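Local coordinates for protein dTDP-4-dehydrorhamnose reductase (Yersinia enterocolitica, PDB 5U9C) that probably reduces dTDP-4-dehydro-beta-L-rhamnose to dTDP-beta-L-rhamnose with NADPH, the final step in making this activated sugar, at residues Gln92-Phe96 with Cys97-Leu101. Residues are numbered along the deposited sequence; the frame is centred on the assembly and turned at random.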
loop_
_atom_site.group_PDB
_atom_site.type_symbol
_atom_site.label_atom_id
_atom_site.label_comp_id
_atom_site.label_asym_id
_atom_site.label_seq_id
_atom_site.Cartn_x
_atom_site.Cartn_y
_atom_site.Cartn_z
ATOM N N GLN D 92 19.984 27.423 12.323
ATOM C CA GLN D 92 21.430 27.598 12.403
ATOM C C GLN D 92 21.751 28.842 13.246
ATOM O O GLN D 92 22.661 28.810 14.070
ATOM C CB GLN D 92 22.095 27.685 11.011
ATOM C CG GLN D 92 22.156 26.371 10.237
ATOM C CD GLN D 92 22.905 25.273 10.982
ATOM O OE1 GLN D 92 23.836 25.538 11.748
ATOM N NE2 GLN D 92 22.530 24.029 10.723
ATOM N N ALA D 93 20.991 29.916 13.040
ATOM C CA ALA D 93 21.171 31.137 13.803
ATOM C C ALA D 93 20.858 30.896 15.307
ATOM O O ALA D 93 21.615 31.346 16.178
ATOM C CB ALA D 93 20.322 32.250 13.238
ATOM N N ALA D 94 19.783 30.163 15.600
ATOM C CA ALA D 94 19.425 29.828 16.999
ATOM C C ALA D 94 20.566 29.056 17.678
ATOM O O ALA D 94 20.969 29.385 18.799
ATOM C CB ALA D 94 18.129 29.026 17.072
ATOM N N LYS D 95 21.111 28.073 16.971
ATOM C CA LYS D 95 22.225 27.298 17.485
ATOM C C LYS D 95 23.451 28.179 17.763
ATOM O O LYS D 95 24.088 28.054 18.806
ATOM C CB LYS D 95 22.632 26.223 16.493
ATOM C CG LYS D 95 23.824 25.393 16.960
ATOM C CD LYS D 95 24.284 24.446 15.880
ATOM C CE LYS D 95 25.516 23.669 16.337
ATOM N NZ LYS D 95 25.991 22.781 15.242
ATOM N N PHE D 96 23.770 29.051 16.817
ATOM C CA PHE D 96 24.926 29.927 16.942
ATOM C C PHE D 96 24.830 30.878 18.139
ATOM O O PHE D 96 25.804 31.056 18.852
ATOM C CB PHE D 96 25.159 30.739 15.661
ATOM C CG PHE D 96 26.431 31.540 15.684
ATOM C CD1 PHE D 96 27.654 30.941 15.344
ATOM C CD2 PHE D 96 26.424 32.883 16.056
ATOM C CE1 PHE D 96 28.839 31.676 15.371
ATOM C CE2 PHE D 96 27.607 33.623 16.090
ATOM C CZ PHE D 96 28.815 33.018 15.745
ATOM N N CYS D 97 23.680 31.504 18.364
ATOM C CA CYS D 97 23.595 32.400 19.504
ATOM C C CYS D 97 23.017 31.766 20.781
ATOM O O CYS D 97 22.876 32.437 21.781
ATOM C CB CYS D 97 22.894 33.699 19.105
ATOM S SG CYS D 97 21.207 33.523 18.637
ATOM N N GLY D 98 22.748 30.463 20.767
ATOM C CA GLY D 98 22.239 29.759 21.961
ATOM C C GLY D 98 20.791 30.037 22.356
ATOM O O GLY D 98 20.405 29.845 23.512
ATOM N N ALA D 99 19.976 30.454 21.395
ATOM C CA ALA D 99 18.593 30.771 21.677
ATOM C C ALA D 99 17.712 29.529 21.693
ATOM O O ALA D 99 17.915 28.588 20.902
ATOM C CB ALA D 99 18.071 31.749 20.627
ATOM N N TRP D 100 16.729 29.534 22.592
ATOM C CA TRP D 100 15.698 28.487 22.636
ATOM C C TRP D 100 14.763 28.800 21.468
ATOM O O TRP D 100 14.313 29.936 21.327
ATOM C CB TRP D 100 14.973 28.542 23.970
ATOM C CG TRP D 100 13.787 27.628 24.166
ATOM C CD1 TRP D 100 13.797 26.350 24.674
ATOM C CD2 TRP D 100 12.412 27.971 23.980
ATOM N NE1 TRP D 100 12.510 25.875 24.774
ATOM C CE2 TRP D 100 11.643 26.851 24.365
ATOM C CE3 TRP D 100 11.751 29.112 23.501
ATOM C CZ2 TRP D 100 10.250 26.843 24.292
ATOM C CZ3 TRP D 100 10.375 29.101 23.432
ATOM C CH2 TRP D 100 9.637 27.969 23.828
ATOM N N LEU D 101 14.503 27.804 20.620
ATOM C CA LEU D 101 13.712 27.978 19.412
ATOM C C LEU D 101 12.403 27.223 19.420
ATOM O O LEU D 101 12.376 26.002 19.601
ATOM C CB LEU D 101 14.532 27.511 18.208
ATOM C CG LEU D 101 13.865 27.456 16.829
ATOM C CD1 LEU D 101 13.358 28.815 16.387
ATOM C CD2 LEU D 101 14.859 26.943 15.811
#
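G98 and A99 turn their backbone N-H groups back toward the carbonyls of K95 and A94, and so close helix 76-97 in a Schellman motif. G98 is the C-prime residue: its phi is positive, and the chain leaves the helix there. A regular helical bond runs from C97 N to A93 O, 3.0 Å long and nearly straight at 164°. Beyond it, A99 N reaches A94 O at 3.0 Å, with the donor tilted from the carbonyl plane. The bond from G98 N to K95 O is weak, at 3.4 Å. The turn leads directly into strand 100-106, so it is the helix-to-strand link of a Rossmann-type fold with a parallel sheet.

The apolar side-chain contacts across the turn centre on A94. A94 CB lies 4.1 Å from L101 CB, and the CD2 branch of L101 comes equally near. CD2 reaches the methyl because CG of L101 lies anti to the backbone N (chi1 174°). A99 adds a looser methyl contact, A99 CB to A94 CB at 4.5 Å. A94, A99 and L101 all also touch I60 of the neighbouring strand 59-62. The helix end is thereby packed against the start of strand 100-106 and against strand 59-62 by small and branched apolar groups. A93 faces helix 48-55, where it meets F49, I52 and T53.

The CB of F96 points away from the turn overall, yet stays next to the backbone of C97; the side chain also touches T53. C97 also touches P57. C97 SG sits between its own backbone N and carbonyl carbon (chi1 65°), which folds the sulfur back over the last helical turn, 3.3 Å from A93 O.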